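Local structure of acetyltransferase, GNAT family (Streptococcus pneumoniae, 2I79) at residues Ile76-Leu90 with Ala111-Gln125. The protein probably transfers an acetyl group from acetyl coenzyme A, which it binds, to an amino group of a substrate. Sequence-based numbering, arbitrary orientation.
Sequences ITADQRKRVRHIGDL and AIEWAQASGILRRLQ
Backbone bonds join Gly88 to Arg123 and Gln125: Gly88 N donates to Arg123 O (2.8 Å, 174° at the hydrogen), and Gly88 O accepts from Gln125 N. Leu90 N then reaches Gln125 O at 2.8 Å, continuing the parallel pairing. Where the pairing begins, His86 O takes Arg122 N at 2.7 Å and, weakly, Arg123 N. Strand segments 87-90 and 123-125 run 27° apart and belong to a beta-alpha-beta crossover of the GNAT fold, linked by helix 103-117; Leu90 belongs to the acetyl coenzyme A pocket, its side chain about 6 Å from the ligand.

Among side chains, Gln125 NE2 donates to the syn side of Asp89 OD1 (2.8 Å), the amide and carboxylate planes turned 44° apart. Gln125 OE1 accepts from Arg123 NH1 in the carbonyl plane, so both amide ends are engaged, fixing its rotation. Arg123 NH2 forms a salt bridge with Glu147, and Arg123 NE hydrogen-bonds to Glu151 O of the second subunit.

Apolar contacts lie between the sheet and helix 103-117. Ile76 CG2 meets CD1 of the loop residue Leu121 tip to tip at 4.0 Å, while Ile76 CD1 lies among Trp114 CE3, Ala115 CB and Leu124 CD2. Leu90 CD1 packs on Ala111 CB at 4.1 Å.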
ATOM      1  N   ILE A  76       7.392   4.033  10.107  1.00 45.66           N
ATOM      2  CA  ILE A  76       7.251   2.689   9.561  1.00 45.75           C
ATOM      3  C   ILE A  76       5.841   2.179   9.812  1.00 45.73           C
ATOM      4  O   ILE A  76       5.347   2.175  10.936  1.00 44.76           O
ATOM      5  CB  ILE A  76       8.245   1.696  10.121  1.00 45.54           C
ATOM      6  CG1 ILE A  76       9.678   2.169   9.854  1.00 45.62           C
ATOM      7  CG2 ILE A  76       7.978   0.333   9.500  1.00 45.81           C
ATOM      8  CD1 ILE A  76      10.715   1.331  10.559  1.00 45.98           C
ATOM      9  N   THR A  77       5.217   1.772   8.722  1.00 45.60           N
ATOM     10  CA  THR A  77       3.868   1.242   8.680  1.00 46.17           C
ATOM     11  C   THR A  77       3.930  -0.201   8.190  1.00 45.54           C
ATOM     12  O   THR A  77       4.855  -0.574   7.495  1.00 44.22           O
ATOM     13  CB  THR A  77       3.050   2.113   7.728  1.00 45.84           C
ATOM     14  OG1 THR A  77       2.263   3.007   8.507  1.00 48.99           O
ATOM     15  CG2 THR A  77       2.194   1.298   6.809  1.00 49.33           C
ATOM     16  N   ALA A  78       2.945  -1.013   8.559  1.00 45.72           N
ATOM     17  CA  ALA A  78       2.971  -2.439   8.231  1.00 46.36           C
ATOM     18  C   ALA A  78       1.617  -3.103   8.427  1.00 46.61           C
ATOM     19  O   ALA A  78       0.893  -2.791   9.373  1.00 46.88           O
ATOM     20  CB  ALA A  78       4.017  -3.147   9.082  1.00 45.46           C
ATOM     21  N   ASP A  79       1.302  -4.041   7.546  1.00 47.54           N
ATOM     22  CA  ASP A  79       0.149  -4.927   7.706  1.00 48.22           C
ATOM     23  C   ASP A  79       0.416  -6.010   8.721  1.00 47.72           C
ATOM     24  O   ASP A  79       1.561  -6.276   9.043  1.00 47.28           O
ATOM     25  CB  ASP A  79      -0.198  -5.552   6.360  1.00 49.79           C
ATOM     26  CG  ASP A  79      -0.808  -4.541   5.409  1.00 54.47           C
ATOM     27  OD1 ASP A  79      -1.093  -3.388   5.833  1.00 60.38           O
ATOM     28  OD2 ASP A  79      -1.012  -4.893   4.239  1.00 61.44           O
ATOM     29  N   GLN A  80      -0.651  -6.640   9.218  1.00 47.41           N
ATOM     30  CA  GLN A  80      -0.543  -7.581  10.330  1.00 47.52           C
ATOM     31  C   GLN A  80      -0.676  -9.053   9.946  1.00 47.58           C
ATOM     32  O   GLN A  80      -0.310  -9.910  10.740  1.00 48.21           O
ATOM     33  CB  GLN A  80      -1.565  -7.233  11.433  1.00 48.03           C
ATOM     34  CG  GLN A  80      -1.343  -5.886  12.147  1.00 47.11           C
ATOM     35  CD  GLN A  80       0.092  -5.678  12.588  1.00 46.51           C
ATOM     36  OE1 GLN A  80       0.740  -4.695  12.197  1.00 48.96           O
ATOM     37  NE2 GLN A  80       0.631  -6.649  13.322  1.00 46.43           N
ATOM     38  N   ARG A  81      -1.171  -9.357   8.748  1.00 47.36           N
ATOM     39  CA  ARG A  81      -1.195 -10.752   8.241  1.00 47.25           C
ATOM     40  C   ARG A  81       0.196 -11.333   8.050  1.00 46.22           C
ATOM     41  O   ARG A  81       1.114 -10.634   7.581  1.00 44.64           O
ATOM     42  CB  ARG A  81      -1.945 -10.831   6.919  1.00 47.60           C
ATOM     43  CG  ARG A  81      -3.468 -10.779   7.111  1.00 49.24           C
ATOM     44  CD  ARG A  81      -4.182 -10.892   5.792  1.00 49.94           C
ATOM     45  NE  ARG A  81      -5.610 -11.248   5.949  1.00 53.19           N
ATOM     46  CZ  ARG A  81      -6.616 -10.370   5.979  1.00 54.16           C
ATOM     47  NH1 ARG A  81      -6.399  -9.060   5.870  1.00 55.12           N
ATOM     48  NH2 ARG A  81      -7.858 -10.811   6.107  1.00 54.52           N
ATOM     49  N   LYS A  82       0.366 -12.608   8.403  1.00 45.24           N
ATOM     50  CA  LYS A  82       1.712 -13.184   8.414  1.00 46.50           C
ATOM     51  C   LYS A  82       2.385 -13.248   7.047  1.00 45.39           C
ATOM     52  O   LYS A  82       3.623 -13.273   6.987  1.00 45.83           O
ATOM     53  CB  LYS A  82       1.751 -14.550   9.103  1.00 47.92           C
ATOM     54  CG  LYS A  82       1.073 -15.674   8.364  1.00 50.92           C
ATOM     55  CD  LYS A  82       2.087 -16.543   7.527  1.00 55.15           C
ATOM     56  CE  LYS A  82       1.542 -17.960   7.231  1.00 54.68           C
ATOM     57  NZ  LYS A  82       0.090 -17.949   6.793  1.00 56.05           N
ATOM     58  N   ARG A  83       1.594 -13.250   5.962  1.00 44.61           N
ATOM     59  CA  ARG A  83       2.156 -13.200   4.610  1.00 44.34           C
ATOM     60  C   ARG A  83       3.121 -12.014   4.456  1.00 43.62           C
ATOM     61  O   ARG A  83       4.149 -12.158   3.828  1.00 43.17           O
ATOM     62  CB  ARG A  83       1.083 -13.104   3.518  1.00 43.71           C
ATOM     63  CG  ARG A  83       1.632 -13.421   2.061  1.00 45.05           C
ATOM     64  CD  ARG A  83       1.130 -14.773   1.502  1.00 48.93           C
ATOM     65  NE  ARG A  83       1.247 -15.821   2.512  1.00 49.21           N
ATOM     66  CZ  ARG A  83       0.342 -16.706   2.867  1.00 49.93           C
ATOM     67  NH1 ARG A  83      -0.846 -16.809   2.300  1.00 49.68           N
ATOM     68  NH2 ARG A  83       0.670 -17.546   3.829  1.00 55.54           N
ATOM     69  N   VAL A  84       2.777 -10.869   5.059  1.00 43.55           N
ATOM     70  CA  VAL A  84       3.434  -9.580   4.819  1.00 43.82           C
ATOM     71  C   VAL A  84       3.840  -8.789   6.079  1.00 44.18           C
ATOM     72  O   VAL A  84       4.343  -7.665   5.988  1.00 43.80           O
ATOM     73  CB  VAL A  84       2.539  -8.708   3.916  1.00 43.80           C
ATOM     74  CG1 VAL A  84       2.437  -9.352   2.545  1.00 42.95           C
ATOM     75  CG2 VAL A  84       1.173  -8.515   4.524  1.00 43.32           C
ATOM     76  N   ARG A  85       3.703  -9.419   7.243  1.00 44.66           N
ATOM     77  CA  ARG A  85       3.943  -8.781   8.558  1.00 44.57           C
ATOM     78  C   ARG A  85       5.408  -8.293   8.765  1.00 43.11           C
ATOM     79  O   ARG A  85       5.671  -7.411   9.579  1.00 42.03           O
ATOM     80  CB  ARG A  85       3.530  -9.783   9.650  1.00 44.74           C
ATOM     81  CG  ARG A  85       3.588  -9.273  11.056  1.00 46.85           C
ATOM     82  CD  ARG A  85       2.591 -10.004  11.971  1.00 51.09           C
ATOM     83  NE  ARG A  85       2.941 -11.407  12.153  1.00 55.54           N
ATOM     84  CZ  ARG A  85       2.070 -12.408  12.351  1.00 56.70           C
ATOM     85  NH1 ARG A  85       0.747 -12.215  12.355  1.00 57.21           N
ATOM     86  NH2 ARG A  85       2.538 -13.646  12.526  1.00 57.77           N
ATOM     87  N   HIS A  86       6.324  -8.859   7.995  1.00 41.53           N
ATOM     88  CA  HIS A  86       7.769  -8.580   8.065  1.00 41.59           C
ATOM     89  C   HIS A  86       8.217  -7.408   7.189  1.00 41.12           C
ATOM     90  O   HIS A  86       9.399  -7.087   7.166  1.00 41.65           O
ATOM     91  CB  HIS A  86       8.536  -9.844   7.627  1.00 41.35           C
ATOM     92  CG  HIS A  86       8.208 -10.276   6.231  1.00 39.40           C
ATOM     93  ND1 HIS A  86       9.006  -9.962   5.150  1.00 39.10           N
ATOM     94  CD2 HIS A  86       7.111 -10.878   5.720  1.00 36.43           C
ATOM     95  CE1 HIS A  86       8.442 -10.422   4.047  1.00 36.18           C
ATOM     96  NE2 HIS A  86       7.287 -10.967   4.365  1.00 38.58           N
ATOM     97  N   ILE A  87       7.273  -6.783   6.483  1.00 40.66           N
ATOM     98  CA  ILE A  87       7.526  -5.682   5.564  1.00 40.38           C
ATOM     99  C   ILE A  87       7.043  -4.337   6.154  1.00 40.73           C
ATOM    100  O   ILE A  87       5.846  -4.152   6.416  1.00 40.98           O
ATOM    101  CB  ILE A  87       6.773  -5.897   4.227  1.00 40.39           C
ATOM    102  CG1 ILE A  87       7.138  -7.252   3.585  1.00 40.33           C
ATOM    103  CG2 ILE A  87       7.052  -4.756   3.256  1.00 40.46           C
ATOM    104  CD1 ILE A  87       6.230  -7.650   2.436  1.00 39.31           C
ATOM    105  N   GLY A  88       7.979  -3.414   6.350  1.00 40.75           N
ATOM    106  CA  GLY A  88       7.688  -2.061   6.813  1.00 40.91           C
ATOM    107  C   GLY A  88       7.759  -1.091   5.660  1.00 41.08           C
ATOM    108  O   GLY A  88       8.749  -1.051   4.917  1.00 40.87           O
ATOM    109  N   ASP A  89       6.686  -0.332   5.483  1.00 42.55           N
ATOM    110  CA  ASP A  89       6.636   0.737   4.488  1.00 42.72           C
ATOM    111  C   ASP A  89       7.152   1.986   5.151  1.00 43.24           C
ATOM    112  O   ASP A  89       6.604   2.416   6.191  1.00 42.61           O
ATOM    113  CB  ASP A  89       5.191   0.934   4.032  1.00 43.21           C
ATOM    114  CG  ASP A  89       4.647  -0.300   3.312  1.00 45.24           C
ATOM    115  OD1 ASP A  89       5.199  -0.627   2.247  1.00 46.24           O
ATOM    116  OD2 ASP A  89       3.697  -0.959   3.822  1.00 49.95           O
ATOM    117  N   LEU A  90       8.199   2.559   4.567  1.00 43.34           N
ATOM    118  CA  LEU A  90       8.899   3.688   5.161  1.00 44.28           C
ATOM    119  C   LEU A  90       8.399   5.021   4.565  1.00 44.12           C
ATOM    120  O   LEU A  90       8.107   5.119   3.363  1.00 43.93           O
ATOM    121  CB  LEU A  90      10.429   3.497   4.990  1.00 44.61           C
ATOM    122  CG  LEU A  90      11.502   4.181   5.858  1.00 46.12           C
ATOM    123  CD1 LEU A  90      11.487   3.835   7.324  1.00 48.63           C
ATOM    124  CD2 LEU A  90      12.884   3.788   5.315  1.00 47.40           C
ATOM    125  N   ALA A 111      15.578   4.565  12.346  1.00 48.53           N
ATOM    126  CA  ALA A 111      14.448   3.752  11.926  1.00 47.96           C
ATOM    127  C   ALA A 111      14.949   2.367  11.544  1.00 47.67           C
ATOM    128  O   ALA A 111      14.360   1.370  11.935  1.00 46.90           O
ATOM    129  CB  ALA A 111      13.708   4.421  10.752  1.00 47.28           C
ATOM    130  N   ILE A 112      16.044   2.308  10.778  1.00 47.40           N
ATOM    131  CA  ILE A 112      16.620   1.024  10.339  1.00 47.60           C
ATOM    132  C   ILE A 112      17.083   0.169  11.531  1.00 47.97           C
ATOM    133  O   ILE A 112      16.887  -1.049  11.560  1.00 47.16           O
ATOM    134  CB  ILE A 112      17.802   1.238   9.362  1.00 47.45           C
ATOM    135  CG1 ILE A 112      17.309   1.845   8.026  1.00 46.88           C
ATOM    136  CG2 ILE A 112      18.562  -0.072   9.138  1.00 46.85           C
ATOM    137  CD1 ILE A 112      18.458   2.458   7.136  1.00 45.53           C
ATOM    138  N   GLU A 113      17.700   0.823  12.507  1.00 48.48           N
ATOM    139  CA  GLU A 113      18.178   0.156  13.707  1.00 49.87           C
ATOM    140  C   GLU A 113      17.008  -0.417  14.509  1.00 49.87           C
ATOM    141  O   GLU A 113      17.082  -1.547  14.978  1.00 50.09           O
ATOM    142  CB  GLU A 113      18.928   1.151  14.576  1.00 50.21           C
ATOM    143  CG  GLU A 113      20.256   0.671  15.056  1.00 52.61           C
ATOM    144  CD  GLU A 113      20.987   1.757  15.822  1.00 53.98           C
ATOM    145  OE1 GLU A 113      22.081   2.188  15.357  1.00 59.40           O
ATOM    146  OE2 GLU A 113      20.440   2.183  16.878  1.00 60.17           O
ATOM    147  N   TRP A 114      15.934   0.365  14.671  1.00 50.17           N
ATOM    148  CA  TRP A 114      14.736  -0.126  15.336  1.00 50.31           C
ATOM    149  C   TRP A 114      14.181  -1.332  14.560  1.00 50.53           C
ATOM    150  O   TRP A 114      13.830  -2.352  15.153  1.00 50.74           O
ATOM    151  CB  TRP A 114      13.673   0.977  15.481  1.00 51.01           C
ATOM    152  CG  TRP A 114      12.429   0.485  16.177  1.00 51.37           C
ATOM    153  CD1 TRP A 114      12.186   0.487  17.522  1.00 52.01           C
ATOM    154  CD2 TRP A 114      11.285  -0.140  15.569  1.00 52.87           C
ATOM    155  NE1 TRP A 114      10.973  -0.086  17.787  1.00 52.29           N
ATOM    156  CE2 TRP A 114      10.399  -0.484  16.609  1.00 52.76           C
ATOM    157  CE3 TRP A 114      10.927  -0.447  14.250  1.00 52.72           C
ATOM    158  CZ2 TRP A 114       9.171  -1.093  16.367  1.00 52.85           C
ATOM    159  CZ3 TRP A 114       9.719  -1.058  14.020  1.00 51.50           C
ATOM    160  CH2 TRP A 114       8.857  -1.376  15.071  1.00 52.49           C
ATOM    161  N   ALA A 115      14.125  -1.225  13.235  1.00 50.24           N
ATOM    162  CA  ALA A 115      13.531  -2.270  12.424  1.00 50.68           C
ATOM    163  C   ALA A 115      14.310  -3.571  12.603  1.00 51.02           C
ATOM    164  O   ALA A 115      13.724  -4.633  12.762  1.00 49.97           O
ATOM    165  CB  ALA A 115      13.482  -1.849  10.960  1.00 50.08           C
ATOM    166  N   GLN A 116      15.633  -3.463  12.589  1.00 51.71           N
ATOM    167  CA  GLN A 116      16.535  -4.582  12.880  1.00 52.84           C
ATOM    168  C   GLN A 116      16.277  -5.218  14.251  1.00 53.27           C
ATOM    169  O   GLN A 116      16.182  -6.443  14.371  1.00 54.73           O
ATOM    170  CB  GLN A 116      18.004  -4.119  12.774  1.00 53.06           C
ATOM    171  CG  GLN A 116      18.461  -3.835  11.335  1.00 54.30           C
ATOM    172  CD  GLN A 116      19.789  -3.077  11.225  1.00 55.03           C
ATOM    173  OE1 GLN A 116      20.264  -2.450  12.180  1.00 60.85           O
ATOM    174  NE2 GLN A 116      20.382  -3.116  10.043  1.00 58.54           N
ATOM    175  N   ALA A 117      16.126  -4.400  15.283  1.00 53.37           N
ATOM    176  CA  ALA A 117      15.965  -4.927  16.628  1.00 52.94           C
ATOM    177  C   ALA A 117      14.586  -5.573  16.871  1.00 53.38           C
ATOM    178  O   ALA A 117      14.452  -6.446  17.736  1.00 53.96           O
ATOM    179  CB  ALA A 117      16.239  -3.833  17.646  1.00 52.86           C
ATOM    180  N   SER A 118      13.573  -5.163  16.106  1.00 52.99           N
ATOM    181  CA  SER A 118      12.186  -5.579  16.346  1.00 51.91           C
ATOM    182  C   SER A 118      11.971  -7.094  16.313  1.00 51.81           C
ATOM    183  O   SER A 118      11.035  -7.605  16.949  1.00 52.13           O
ATOM    184  CB  SER A 118      11.241  -4.920  15.337  1.00 51.73           C
ATOM    185  OG  SER A 118      11.357  -5.529  14.063  1.00 50.13           O
ATOM    186  N   GLY A 119      12.797  -7.804  15.551  1.00 51.04           N
ATOM    187  CA  GLY A 119      12.661  -9.252  15.417  1.00 50.38           C
ATOM    188  C   GLY A 119      11.524  -9.690  14.507  1.00 49.99           C
ATOM    189  O   GLY A 119      11.285 -10.885  14.352  1.00 50.26           O
ATOM    190  N   ILE A 120      10.837  -8.730  13.889  1.00 48.81           N
ATOM    191  CA  ILE A 120       9.663  -9.009  13.051  1.00 47.95           C
ATOM    192  C   ILE A 120       9.916  -8.500  11.630  1.00 46.80           C
ATOM    193  O   ILE A 120       9.683  -9.212  10.656  1.00 46.04           O
ATOM    194  CB  ILE A 120       8.391  -8.353  13.625  1.00 47.80           C
ATOM    195  CG1 ILE A 120       8.229  -8.712  15.115  1.00 49.27           C
ATOM    196  CG2 ILE A 120       7.123  -8.785  12.825  1.00 48.56           C
ATOM    197  CD1 ILE A 120       7.243  -7.824  15.905  1.00 47.88           C
ATOM    198  N   LEU A 121      10.393  -7.260  11.509  1.00 45.99           N
ATOM    199  CA  LEU A 121      10.610  -6.697  10.189  1.00 45.20           C
ATOM    200  C   LEU A 121      11.856  -7.333   9.619  1.00 44.86           C
ATOM    201  O   LEU A 121      12.894  -7.427  10.307  1.00 44.37           O
ATOM    202  CB  LEU A 121      10.706  -5.170  10.231  1.00 44.38           C
ATOM    203  CG  LEU A 121       9.440  -4.442  10.705  1.00 44.55           C
ATOM    204  CD1 LEU A 121       9.724  -2.985  10.896  1.00 42.65           C
ATOM    205  CD2 LEU A 121       8.203  -4.652   9.771  1.00 41.35           C
ATOM    206  N   ARG A 122      11.712  -7.830   8.384  1.00 44.67           N
ATOM    207  CA  ARG A 122      12.809  -8.355   7.582  1.00 44.34           C
ATOM    208  C   ARG A 122      12.950  -7.636   6.222  1.00 43.94           C
ATOM    209  O   ARG A 122      13.747  -8.026   5.374  1.00 44.69           O
ATOM    210  CB  ARG A 122      12.592  -9.847   7.348  1.00 44.60           C
ATOM    211  CG  ARG A 122      12.435 -10.678   8.629  1.00 45.34           C
ATOM    212  CD  ARG A 122      13.645 -10.603   9.576  1.00 47.04           C
ATOM    213  NE  ARG A 122      14.881 -11.019   8.913  1.00 47.25           N
ATOM    214  CZ  ARG A 122      15.182 -12.283   8.612  1.00 48.24           C
ATOM    215  NH1 ARG A 122      14.364 -13.276   8.941  1.00 48.96           N
ATOM    216  NH2 ARG A 122      16.313 -12.563   7.982  1.00 48.47           N
ATOM    217  N   ARG A 123      12.169  -6.595   6.010  1.00 43.23           N
ATOM    218  CA  ARG A 123      12.225  -5.806   4.782  1.00 42.74           C
ATOM    219  C   ARG A 123      11.652  -4.404   5.038  1.00 42.03           C
ATOM    220  O   ARG A 123      10.629  -4.254   5.743  1.00 41.49           O
ATOM    221  CB  ARG A 123      11.470  -6.507   3.636  1.00 42.63           C
ATOM    222  CG  ARG A 123      11.122  -5.561   2.469  1.00 43.29           C
ATOM    223  CD  ARG A 123      10.296  -6.186   1.343  1.00 42.66           C
ATOM    224  NE  ARG A 123      11.219  -6.368   0.308  1.00 48.22           N
ATOM    225  CZ  ARG A 123      11.448  -5.569  -0.737  1.00 46.20           C
ATOM    226  NH1 ARG A 123      10.701  -4.540  -1.072  1.00 42.42           N
ATOM    227  NH2 ARG A 123      12.426  -5.921  -1.521  1.00 45.34           N
ATOM    228  N   LEU A 124      12.343  -3.392   4.504  1.00 42.21           N
ATOM    229  CA  LEU A 124      11.825  -2.032   4.403  1.00 42.14           C
ATOM    230  C   LEU A 124      11.718  -1.625   2.926  1.00 41.63           C
ATOM    231  O   LEU A 124      12.522  -2.020   2.082  1.00 40.37           O
ATOM    232  CB  LEU A 124      12.681  -1.013   5.179  1.00 42.40           C
ATOM    233  CG  LEU A 124      12.903  -1.264   6.674  1.00 43.81           C
ATOM    234  CD1 LEU A 124      13.906  -0.255   7.234  1.00 45.09           C
ATOM    235  CD2 LEU A 124      11.589  -1.211   7.467  1.00 42.92           C
ATOM    236  N   GLN A 125      10.694  -0.841   2.632  1.00 42.06           N
ATOM    237  CA  GLN A 125      10.399  -0.467   1.275  1.00 42.10           C
ATOM    238  C   GLN A 125       9.650   0.857   1.213  1.00 42.94           C
ATOM    239  O   GLN A 125       9.010   1.280   2.190  1.00 42.05           O
ATOM    240  CB  GLN A 125       9.559  -1.558   0.609  1.00 42.03           C
ATOM    241  CG  GLN A 125       8.118  -1.674   1.147  1.00 40.56           C
ATOM    242  CD  GLN A 125       7.318  -2.750   0.432  1.00 41.57           C
ATOM    243  OE1 GLN A 125       7.878  -3.667  -0.159  1.00 40.37           O
ATOM    244  NE2 GLN A 125       5.997  -2.628   0.469  1.00 38.98           N
TER